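Neuraminidase (Influenza A virus, PDB 4GDI) forms a homotetrameric, neuraminidase-like surface glycoprotein of the sialidase family, which may cleave terminal sialic acids although its putative active site has diverged. Local coordinates at residues Ser321-Pro326 with Gln335-Trp340; Ile125-Gly130 with Tyr177-Gly182; Pro35-Leu40 with Tyr60-Asn65. All blocks are in the same frame, centred on the assembly; numbering follows the deposited sequence.

All three contacts belong to one beta-propeller and are mostly buried, but they lie at different depths. Contact 1 is nearest the middle of the chain, about 9 Å from centre to centre, and joins neighbouring strands of one blade by backbone bonds, with aromatic rings on both faces. Contact 3 is also an antiparallel strand pair; it lies farther out, about 24 Å from the chain centre, with some residues partly exposed, and a serine hydroxyl extends its backbone pairing. Contact 2 differs in kind: it spans two blades without a direct hydrogen bond, by ring, methyl and water contacts beside a glycan. Contacts 2 and 3 both touch the third subunit.

Contact 1 (Ser321-Pro326 with Gln335-Trp340); sequences SGFFQP and QRICFW. With NO3 (nitrate ion), chain V.
Gly322 and Trp340 pair through both backbone groups: Trp340 N gives a 2.7 Å bond to Gly322 O, and Gly322 N returns one to Trp340 O. Two residues on, Phe324 and Cys338 repeat the exchange, so the N-H and C=O of all four residues are satisfied across the pairs. Between them Phe323, in the non-hydrogen-bonded pair with Phe339, gives its O to a water at 2.7 Å, which accepts from Trp340 NE1 at 3.0 Å. With CG set between the backbone N and the carbonyl carbon (chi1 50°), the Trp340 indole folds back over the neighbouring strand, laying one face on the Ser321-Gly322 peptide; Gly322 CA sits over the five-membered ring. The Phe324 ring instead receives a side chain, with Cys338 CB over one face, 3.4 Å from Phe324 CZ.

Past the strand ends a side-chain amide takes over. Gln335 NE2 spends one hydrogen on Pro326 O (3.1 Å) and the other on its neighbour Arg336 O (3.0 Å), both partners close to the amide plane; its OE1 accepts from Lys12 N. Gln325 NE2, packed beside Gln335 CG, is hydrogen-bonded to Thr204 O. Pro326 CG covers a face of the Arg336 guanidinium, while NH1 and NH2 share nitrate O1 at its edge and NE pairs with Asp329. The nitrate, probably from the crystallisation liquor, is held too by Val133 N of the second subunit.

Strand 338-346 lies between 317-324 and 352-362, tied to the latter by the Cys338-Cys360 disulfide; Phe324 and Trp340 pack on strand 44-48, and Ile337 on Tyr203 of strand 200-205.

Contact 2 (Ile125-Gly130 with Tyr177-Gly182); sequences IMIKYG and YELQNG. With NAG (2-acetamido-2-deoxy-beta-D-glucopyranose), chain O.
Tyr129 lies with one face of its ring against the backbone of Asn181, joining two neighbouring four-stranded blades of the beta-propeller. Strand 124-129 is in one blade; 173-180, with the turn that follows it, is in the next. Asn181 CA stands almost squarely over the ring, 3.6 Å from its centroid and only 4° off the normal, a CH-pi contact, and the Asn181 carbonyl carbon comes as near to Tyr129 CG. With CG anti to the backbone N (chi1 -172°), the ring is carried out beneath the turn. Alongside, Ile127 and Leu179 meet tip to tip, with Ile127 CD1 3.9 Å from Leu179 CD2, and Ile127 CG2 rests 3.4 Å from Gly182 O. No direct hydrogen bond crosses this seam. Its polar link is a water that donates to both Tyr129 OH (2.6 Å) and Asn181 OD1 (2.7 Å).

The next shell fixes these groups. Asn181 and Gly182 both have positive phi, as in a type I' turn, and so bring the chain round from strand 173-180 into 183-189 with the peptide between them facing the tyrosine. The phenol hydroxyl is also hydrogen-bonded to Asp107 OD2, which helps set the ring's place. Gly182 O accepts from Thr134 OG1, on the strand after Tyr129, giving the two blades a second tie. Outside this, Ile331 of the third subunit packs on both Tyr129 and Asn181, so the seam also borders a subunit interface of the tetramer.

The other branch of the asparagine carries the N-linked sugar: Asn181 ND2 is joined covalently to C1 of the N-acetylglucosamine at 1.4 Å.

Contact 3 (Pro35-Leu40 with Tyr60-Asn65); sequences PGDLIL and YGLSAN
Ser63 reaches across to the bend at Pro35-Leu38 with its hydroxyl held by two hydrogen bonds, one given and one received. Its OG lies between the backbone N and the carbonyl carbon (chi1 62°), and from there it donates to a lone pair of Pro35 O at 2.6 Å while accepting from Leu38 N at 2.9 Å. Those two bonds fix the rotation of the side chain. Asp37, in a left-handed backbone conformation, adds its own N-H to Ser63 O, and Ser63 N closes the set on Leu38 O.

Farther along, Tyr60 uses the same first torsion range (chi1 71°) to swing its ring back against Leu40. Leu40 CB sits over one face, toward the rim, and comes 3.6 Å from Tyr60 CZ; Leu40 CD1 lies near Tyr60 OH. The backbones underneath are tied by Leu40 N to Gly61 O at 2.7 Å and Tyr60 N to Leu40 O at 3.0 Å. On the other face of the sheet, Leu62 brings CD1 to within 3.6 Å of Ile39 CG1, and Ile39 packs on Phe57 and Ala59.

Asp37 and Leu62 also pack on Pro35 of the third subunit, which puts the bend at a subunit boundary. The arrangement is an antiparallel pairing of 39-42 with 53-64 within one sheet of the neuraminidase beta-propeller, extended past the end of strand 39-42 by the Ser63 hydroxyl.

Contact 1 (Ser321-Pro326 with Gln335-Trp340)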
loop_
_atom_site.group_PDB
_atom_site.type_symbol
_atom_site.label_atom_id
_atom_site.label_comp_id
_atom_site.label_asym_id
_atom_site.label_seq_id
_atom_site.Cartn_x
_atom_site.Cartn_y
_atom_site.Cartn_z
ATOM N N SER A 321 -11.463 -1.698 -27.875
ATOM C CA SER A 321 -12.302 -2.377 -26.899
ATOM C C SER A 321 -12.080 -3.886 -26.997
ATOM O O SER A 321 -11.636 -4.393 -28.026
ATOM C CB SER A 321 -13.784 -2.022 -27.131
ATOM O OG SER A 321 -14.204 -2.395 -28.442
ATOM N N GLY A 322 -12.397 -4.616 -25.933
ATOM C CA GLY A 322 -12.239 -6.065 -25.975
ATOM C C GLY A 322 -12.761 -6.720 -24.727
ATOM O O GLY A 322 -13.148 -6.037 -23.773
ATOM N N PHE A 323 -12.761 -8.050 -24.730
ATOM C CA PHE A 323 -13.373 -8.812 -23.656
ATOM C C PHE A 323 -12.488 -8.972 -22.439
ATOM O O PHE A 323 -11.262 -9.017 -22.545
ATOM C CB PHE A 323 -13.675 -10.236 -24.133
ATOM C CG PHE A 323 -14.687 -10.318 -25.227
ATOM C CD1 PHE A 323 -16.002 -9.976 -24.993
ATOM C CD2 PHE A 323 -14.327 -10.816 -26.476
ATOM C CE1 PHE A 323 -16.935 -10.077 -25.994
ATOM C CE2 PHE A 323 -15.252 -10.921 -27.477
ATOM C CZ PHE A 323 -16.564 -10.562 -27.230
ATOM N N PHE A 324 -13.124 -9.094 -21.281
ATOM C CA PHE A 324 -12.502 -9.791 -20.150
ATOM C C PHE A 324 -13.579 -10.545 -19.376
ATOM O O PHE A 324 -14.773 -10.237 -19.484
ATOM C CB PHE A 324 -11.726 -8.850 -19.226
ATOM C CG PHE A 324 -12.594 -7.953 -18.362
ATOM C CD1 PHE A 324 -13.036 -6.727 -18.830
ATOM C CD2 PHE A 324 -12.905 -8.319 -17.058
ATOM C CE1 PHE A 324 -13.799 -5.884 -18.017
ATOM C CE2 PHE A 324 -13.676 -7.497 -16.239
ATOM C CZ PHE A 324 -14.116 -6.269 -16.715
ATOM N N GLN A 325 -13.163 -11.556 -18.629
ATOM C CA GLN A 325 -14.118 -12.364 -17.874
ATOM C C GLN A 325 -13.779 -12.365 -16.390
ATOM O O GLN A 325 -12.657 -12.702 -16.004
ATOM C CB GLN A 325 -14.147 -13.811 -18.387
ATOM C CG GLN A 325 -14.741 -13.975 -19.773
ATOM C CD GLN A 325 -14.680 -15.418 -20.245
ATOM O OE1 GLN A 325 -13.598 -15.951 -20.514
ATOM N NE2 GLN A 325 -15.828 -16.061 -20.313
ATOM N N PRO A 326 -14.755 -11.983 -15.556
ATOM C CA PRO A 326 -14.598 -12.155 -14.109
ATOM C C PRO A 326 -14.376 -13.632 -13.821
ATOM O O PRO A 326 -14.982 -14.463 -14.488
ATOM C CB PRO A 326 -15.949 -11.712 -13.543
ATOM C CG PRO A 326 -16.602 -10.913 -14.627
ATOM C CD PRO A 326 -16.079 -11.457 -15.924
ATOM N N GLN A 335 -21.689 -17.820 -16.130
ATOM C CA GLN A 335 -20.434 -17.141 -16.411
ATOM C C GLN A 335 -20.706 -15.727 -16.943
ATOM O O GLN A 335 -21.398 -15.540 -17.950
ATOM C CB GLN A 335 -19.603 -17.960 -17.398
ATOM C CG GLN A 335 -18.316 -17.303 -17.831
ATOM C CD GLN A 335 -17.378 -17.096 -16.685
ATOM O OE1 GLN A 335 -17.019 -18.044 -15.987
ATOM N NE2 GLN A 335 -16.968 -15.848 -16.470
ATOM N N ARG A 336 -20.171 -14.727 -16.267
ATOM C CA ARG A 336 -20.368 -13.351 -16.716
ATOM C C ARG A 336 -19.385 -12.985 -17.827
ATOM O O ARG A 336 -18.298 -13.564 -17.944
ATOM C CB ARG A 336 -20.233 -12.368 -15.545
ATOM C CG ARG A 336 -21.397 -12.407 -14.551
ATOM C CD ARG A 336 -21.427 -11.147 -13.687
ATOM N NE ARG A 336 -20.209 -10.992 -12.879
ATOM C CZ ARG A 336 -19.649 -9.829 -12.578
ATOM N NH1 ARG A 336 -20.187 -8.686 -13.016
ATOM N NH2 ARG A 336 -18.550 -9.798 -11.840
ATOM N N ILE A 337 -19.763 -11.984 -18.616
ATOM C CA ILE A 337 -18.900 -11.475 -19.681
ATOM C C ILE A 337 -18.849 -9.956 -19.568
ATOM O O ILE A 337 -19.866 -9.299 -19.284
ATOM C CB ILE A 337 -19.392 -11.917 -21.095
ATOM C CG1 ILE A 337 -18.421 -11.457 -22.187
ATOM C CG2 ILE A 337 -20.783 -11.397 -21.389
ATOM C CD1 ILE A 337 -17.032 -12.047 -22.055
ATOM N N CYS A 338 -17.659 -9.397 -19.750
ATOM C CA CYS A 338 -17.489 -7.954 -19.637
ATOM C C CYS A 338 -16.650 -7.478 -20.806
ATOM O O CYS A 338 -16.050 -8.282 -21.521
ATOM C CB CYS A 338 -16.776 -7.593 -18.322
ATOM S SG CYS A 338 -17.537 -8.178 -16.781
ATOM N N PHE A 339 -16.605 -6.169 -21.018
ATOM C CA PHE A 339 -15.654 -5.652 -21.980
ATOM C C PHE A 339 -14.992 -4.410 -21.430
ATOM O O PHE A 339 -15.518 -3.756 -20.524
ATOM C CB PHE A 339 -16.312 -5.394 -23.348
ATOM C CG PHE A 339 -17.375 -4.314 -23.340
ATOM C CD1 PHE A 339 -17.042 -2.990 -23.557
ATOM C CD2 PHE A 339 -18.711 -4.640 -23.162
ATOM C CE1 PHE A 339 -18.020 -2.003 -23.563
ATOM C CE2 PHE A 339 -19.697 -3.660 -23.168
ATOM C CZ PHE A 339 -19.347 -2.339 -23.375
ATOM N N TRP A 340 -13.802 -4.115 -21.943
ATOM C CA TRP A 340 -13.127 -2.875 -21.615
ATOM C C TRP A 340 -13.198 -1.979 -22.856
ATOM O O TRP A 340 -13.318 -2.472 -23.989
ATOM C CB TRP A 340 -11.676 -3.123 -21.159
ATOM C CG TRP A 340 -10.855 -4.027 -22.084
ATOM C CD1 TRP A 340 -10.599 -5.358 -21.914
ATOM C CD2 TRP A 340 -10.194 -3.649 -23.302
ATOM N NE1 TRP A 340 -9.830 -5.831 -22.946
ATOM C CE2 TRP A 340 -9.568 -4.799 -23.813
ATOM C CE3 TRP A 340 -10.075 -2.445 -24.010
ATOM C CZ2 TRP A 340 -8.834 -4.785 -25.001
ATOM C CZ3 TRP A 340 -9.354 -2.438 -25.177
ATOM C CH2 TRP A 340 -8.743 -3.592 -25.663
HETATM N N NO3 V . -18.067 -6.274 -11.319
HETATM O O1 NO3 V . -17.822 -6.964 -12.509
HETATM O O2 NO3 V . -17.561 -4.981 -11.112
HETATM O O3 NO3 V . -18.834 -6.856 -10.321
HETATM O O HOH W 1 -8.743 -8.394 -21.763
#

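Contact 2 (Ile125-Gly130 with Tyr177-Gly182)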
loop_
_atom_site.group_PDB
_atom_site.type_symbol
_atom_site.label_atom_id
_atom_site.label_comp_id
_atom_site.label_asym_id
_atom_site.label_seq_id
_atom_site.Cartn_x
_atom_site.Cartn_y
_atom_site.Cartn_z
ATOM N N ILE A 125 9.333 -13.345 -28.491
ATOM C CA ILE A 125 8.387 -13.359 -27.400
ATOM C C ILE A 125 8.994 -14.114 -26.227
ATOM O O ILE A 125 9.704 -15.114 -26.424
ATOM C CB ILE A 125 7.032 -13.974 -27.858
ATOM C CG1 ILE A 125 6.244 -12.918 -28.639
ATOM C CG2 ILE A 125 6.219 -14.478 -26.658
ATOM C CD1 ILE A 125 5.014 -13.458 -29.386
ATOM N N MET A 126 8.770 -13.608 -25.014
ATOM C CA MET A 126 9.074 -14.385 -23.822
ATOM C C MET A 126 7.834 -14.522 -22.948
ATOM O O MET A 126 6.936 -13.663 -22.948
ATOM C CB MET A 126 10.264 -13.818 -23.032
ATOM C CG MET A 126 10.153 -12.390 -22.598
ATOM S SD MET A 126 11.642 -11.785 -21.724
ATOM C CE MET A 126 11.355 -10.036 -21.956
ATOM N N ILE A 127 7.790 -15.636 -22.230
ATOM C CA ILE A 127 6.650 -16.001 -21.419
ATOM C C ILE A 127 7.133 -16.161 -19.999
ATOM O O ILE A 127 8.176 -16.778 -19.745
ATOM C CB ILE A 127 6.034 -17.326 -21.903
ATOM C CG1 ILE A 127 5.787 -17.245 -23.412
ATOM C CG2 ILE A 127 4.757 -17.639 -21.131
ATOM C CD1 ILE A 127 5.216 -18.505 -24.014
ATOM N N LYS A 128 6.377 -15.582 -19.077
ATOM C CA LYS A 128 6.645 -15.704 -17.651
ATOM C C LYS A 128 5.464 -16.401 -16.985
ATOM O O LYS A 128 4.300 -16.073 -17.260
ATOM C CB LYS A 128 6.849 -14.304 -17.071
ATOM C CG LYS A 128 7.554 -14.237 -15.735
ATOM C CD LYS A 128 7.873 -12.780 -15.415
ATOM C CE LYS A 128 8.243 -12.567 -13.950
ATOM N NZ LYS A 128 8.179 -11.125 -13.561
ATOM N N TYR A 129 5.751 -17.382 -16.136
ATOM C CA TYR A 129 4.711 -18.016 -15.336
ATOM C C TYR A 129 5.098 -17.775 -13.880
ATOM O O TYR A 129 6.160 -18.194 -13.443
ATOM C CB TYR A 129 4.621 -19.512 -15.649
ATOM C CG TYR A 129 3.450 -20.191 -15.003
ATOM C CD1 TYR A 129 2.161 -19.949 -15.443
ATOM C CD2 TYR A 129 3.626 -21.080 -13.950
ATOM C CE1 TYR A 129 1.082 -20.566 -14.860
ATOM C CE2 TYR A 129 2.550 -21.705 -13.360
ATOM C CZ TYR A 129 1.284 -21.444 -13.814
ATOM O OH TYR A 129 0.204 -22.052 -13.225
ATOM N N GLY A 130 4.253 -17.079 -13.134
ATOM C CA GLY A 130 4.668 -16.559 -11.841
ATOM C C GLY A 130 5.904 -15.674 -11.963
ATOM O O GLY A 130 5.943 -14.753 -12.788
ATOM N N TYR A 177 -1.227 -20.453 -29.936
ATOM C CA TYR A 177 -0.284 -21.144 -29.081
ATOM C C TYR A 177 -1.002 -21.713 -27.855
ATOM O O TYR A 177 -1.801 -21.028 -27.218
ATOM C CB TYR A 177 0.818 -20.185 -28.653
ATOM C CG TYR A 177 1.911 -20.023 -29.675
ATOM C CD1 TYR A 177 1.771 -19.157 -30.755
ATOM C CD2 TYR A 177 3.087 -20.734 -29.560
ATOM C CE1 TYR A 177 2.785 -19.013 -31.690
ATOM C CE2 TYR A 177 4.098 -20.607 -30.493
ATOM C CZ TYR A 177 3.946 -19.749 -31.548
ATOM O OH TYR A 177 4.974 -19.626 -32.451
ATOM N N GLU A 178 -0.738 -22.973 -27.533
ATOM C CA GLU A 178 -1.214 -23.530 -26.278
ATOM C C GLU A 178 -0.069 -23.586 -25.269
ATOM O O GLU A 178 0.983 -24.141 -25.569
ATOM C CB GLU A 178 -1.777 -24.932 -26.471
ATOM C CG GLU A 178 -2.206 -25.555 -25.163
ATOM C CD GLU A 178 -2.685 -26.994 -25.315
ATOM O OE1 GLU A 178 -2.666 -27.517 -26.444
ATOM O OE2 GLU A 178 -3.080 -27.592 -24.292
ATOM N N LEU A 179 -0.292 -23.020 -24.080
ATOM C CA LEU A 179 0.709 -22.993 -23.016
ATOM C C LEU A 179 0.218 -23.759 -21.793
ATOM O O LEU A 179 -0.982 -23.815 -21.525
ATOM C CB LEU A 179 0.992 -21.550 -22.587
ATOM C CG LEU A 179 1.151 -20.538 -23.709
ATOM C CD1 LEU A 179 1.441 -19.156 -23.121
ATOM C CD2 LEU A 179 2.254 -20.988 -24.663
ATOM N N GLN A 180 1.156 -24.359 -21.067
ATOM C CA GLN A 180 0.891 -24.905 -19.737
ATOM C C GLN A 180 2.073 -24.510 -18.843
ATOM O O GLN A 180 3.235 -24.666 -19.222
ATOM C CB GLN A 180 0.690 -26.439 -19.784
ATOM C CG GLN A 180 -0.654 -26.873 -20.353
ATOM C CD GLN A 180 -0.851 -28.395 -20.368
ATOM O OE1 GLN A 180 -0.358 -29.105 -19.492
ATOM N NE2 GLN A 180 -1.582 -28.891 -21.360
ATOM N N ASN A 181 1.788 -23.959 -17.672
ATOM C CA ASN A 181 2.859 -23.431 -16.840
ATOM C C ASN A 181 3.833 -22.598 -17.660
ATOM O O ASN A 181 5.048 -22.679 -17.465
ATOM C CB ASN A 181 3.623 -24.580 -16.173
ATOM C CG ASN A 181 2.734 -25.451 -15.334
ATOM O OD1 ASN A 181 1.753 -24.978 -14.758
ATOM N ND2 ASN A 181 3.076 -26.739 -15.253
ATOM N N GLY A 182 3.311 -21.805 -18.592
ATOM C CA GLY A 182 4.145 -20.862 -19.319
ATOM C C GLY A 182 5.053 -21.486 -20.359
ATOM O O GLY A 182 5.980 -20.837 -20.851
HETATM C C1 NAG O . 2.443 -27.459 -14.166
HETATM C C2 NAG O . 2.542 -28.936 -14.530
HETATM C C3 NAG O . 1.828 -29.767 -13.460
HETATM C C4 NAG O . 2.462 -29.479 -12.101
HETATM C C5 NAG O . 2.485 -27.975 -11.865
HETATM C C6 NAG O . 3.209 -27.647 -10.565
HETATM C C7 NAG O . 2.899 -29.392 -16.908
HETATM C C8 NAG O . 2.504 -30.440 -17.907
HETATM N N2 NAG O . 2.060 -29.190 -15.882
HETATM O O3 NAG O . 1.912 -31.144 -13.758
HETATM O O4 NAG O . 1.765 -30.133 -11.055
HETATM O O5 NAG O . 3.121 -27.308 -12.939
HETATM O O6 NAG O . 2.693 -26.440 -10.043
HETATM O O7 NAG O . 3.949 -28.764 -17.066
HETATM O O HOH W 2 0.551 -24.529 -12.401
#

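Contact 3 (Pro35-Leu40 with Tyr60-Asn65)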
loop_
_atom_site.group_PDB
_atom_site.type_symbol
_atom_site.label_atom_id
_atom_site.label_comp_id
_atom_site.label_asym_id
_atom_site.label_seq_id
_atom_site.Cartn_x
_atom_site.Cartn_y
_atom_site.Cartn_z
ATOM N N PRO A 35 -3.326 14.903 -12.878
ATOM C CA PRO A 35 -2.366 15.048 -11.787
ATOM C C PRO A 35 -0.972 14.604 -12.210
ATOM O O PRO A 35 -0.840 13.887 -13.199
ATOM C CB PRO A 35 -2.932 14.133 -10.693
ATOM C CG PRO A 35 -3.785 13.144 -11.416
ATOM C CD PRO A 35 -4.333 13.858 -12.614
ATOM N N GLY A 36 0.052 15.051 -11.487
ATOM C CA GLY A 36 1.420 14.651 -11.779
ATOM C C GLY A 36 1.702 13.227 -11.333
ATOM O O GLY A 36 0.986 12.684 -10.494
ATOM N N ASP A 37 2.739 12.619 -11.901
ATOM C CA ASP A 37 3.171 11.277 -11.500
ATOM C C ASP A 37 2.157 10.210 -11.888
ATOM O O ASP A 37 2.099 9.132 -11.290
ATOM C CB ASP A 37 3.458 11.226 -9.996
ATOM C CG ASP A 37 4.746 11.950 -9.628
ATOM O OD1 ASP A 37 5.719 11.858 -10.405
ATOM O OD2 ASP A 37 4.783 12.615 -8.569
ATOM N N LEU A 38 1.363 10.513 -12.905
ATOM C CA LEU A 38 0.480 9.524 -13.494
ATOM C C LEU A 38 1.264 8.828 -14.589
ATOM O O LEU A 38 1.969 9.474 -15.364
ATOM C CB LEU A 38 -0.742 10.210 -14.083
ATOM C CG LEU A 38 -2.117 9.577 -13.922
ATOM C CD1 LEU A 38 -2.487 9.452 -12.461
ATOM C CD2 LEU A 38 -3.134 10.427 -14.661
ATOM N N ILE A 39 1.164 7.507 -14.641
ATOM C CA ILE A 39 1.771 6.749 -15.723
ATOM C C ILE A 39 0.791 6.678 -16.890
ATOM O O ILE A 39 -0.303 6.127 -16.763
ATOM C CB ILE A 39 2.141 5.338 -15.264
ATOM C CG1 ILE A 39 3.042 5.426 -14.026
ATOM C CG2 ILE A 39 2.806 4.572 -16.409
ATOM C CD1 ILE A 39 3.463 4.084 -13.472
ATOM N N LEU A 40 1.193 7.250 -18.019
ATOM C CA LEU A 40 0.363 7.286 -19.215
ATOM C C LEU A 40 0.423 5.958 -19.951
ATOM O O LEU A 40 1.508 5.412 -20.182
ATOM C CB LEU A 40 0.835 8.408 -20.138
ATOM C CG LEU A 40 0.745 9.803 -19.498
ATOM C CD1 LEU A 40 1.238 10.841 -20.463
ATOM C CD2 LEU A 40 -0.682 10.095 -19.069
ATOM N N TYR A 60 4.026 4.789 -21.628
ATOM C CA TYR A 60 4.770 5.610 -22.571
ATOM C C TYR A 60 5.167 6.967 -22.015
ATOM O O TYR A 60 5.887 7.723 -22.679
ATOM C CB TYR A 60 4.008 5.789 -23.878
ATOM C CG TYR A 60 2.800 6.669 -23.795
ATOM C CD1 TYR A 60 2.909 8.051 -23.949
ATOM C CD2 TYR A 60 1.542 6.125 -23.593
ATOM C CE1 TYR A 60 1.799 8.862 -23.887
ATOM C CE2 TYR A 60 0.422 6.933 -23.528
ATOM C CZ TYR A 60 0.552 8.296 -23.681
ATOM O OH TYR A 60 -0.573 9.089 -23.614
ATOM N N GLY A 61 4.732 7.274 -20.802
ATOM C CA GLY A 61 5.166 8.508 -20.177
ATOM C C GLY A 61 4.647 8.717 -18.777
ATOM O O GLY A 61 3.772 7.989 -18.291
ATOM N N LEU A 62 5.197 9.744 -18.138
ATOM C CA LEU A 62 4.822 10.125 -16.796
ATOM C C LEU A 62 4.457 11.601 -16.815
ATOM O O LEU A 62 5.219 12.419 -17.319
ATOM C CB LEU A 62 6.001 9.895 -15.848
ATOM C CG LEU A 62 5.661 9.808 -14.360
ATOM C CD1 LEU A 62 4.902 8.533 -14.079
ATOM C CD2 LEU A 62 6.930 9.871 -13.502
ATOM N N SER A 63 3.314 11.953 -16.248
ATOM C CA SER A 63 2.889 13.350 -16.224
ATOM C C SER A 63 3.677 14.198 -15.226
ATOM O O SER A 63 4.021 13.748 -14.127
ATOM C CB SER A 63 1.414 13.433 -15.864
ATOM O OG SER A 63 1.206 12.909 -14.562
ATOM N N ALA A 64 3.927 15.443 -15.612
ATOM C CA ALA A 64 4.535 16.433 -14.730
ATOM C C ALA A 64 4.043 17.833 -15.114
ATOM O O ALA A 64 4.225 18.272 -16.254
ATOM C CB ALA A 64 6.049 16.355 -14.824
ATOM N N ASN A 65 3.394 18.516 -14.176
ATOM C CA ASN A 65 2.834 19.843 -14.443
ATOM C C ASN A 65 2.171 19.926 -15.813
ATOM O O ASN A 65 2.451 20.843 -16.593
ATOM C CB ASN A 65 3.925 20.914 -14.358
ATOM C CG ASN A 65 4.718 20.834 -13.074
ATOM O OD1 ASN A 65 4.188 21.079 -11.989
ATOM N ND2 ASN A 65 6.000 20.496 -13.189
#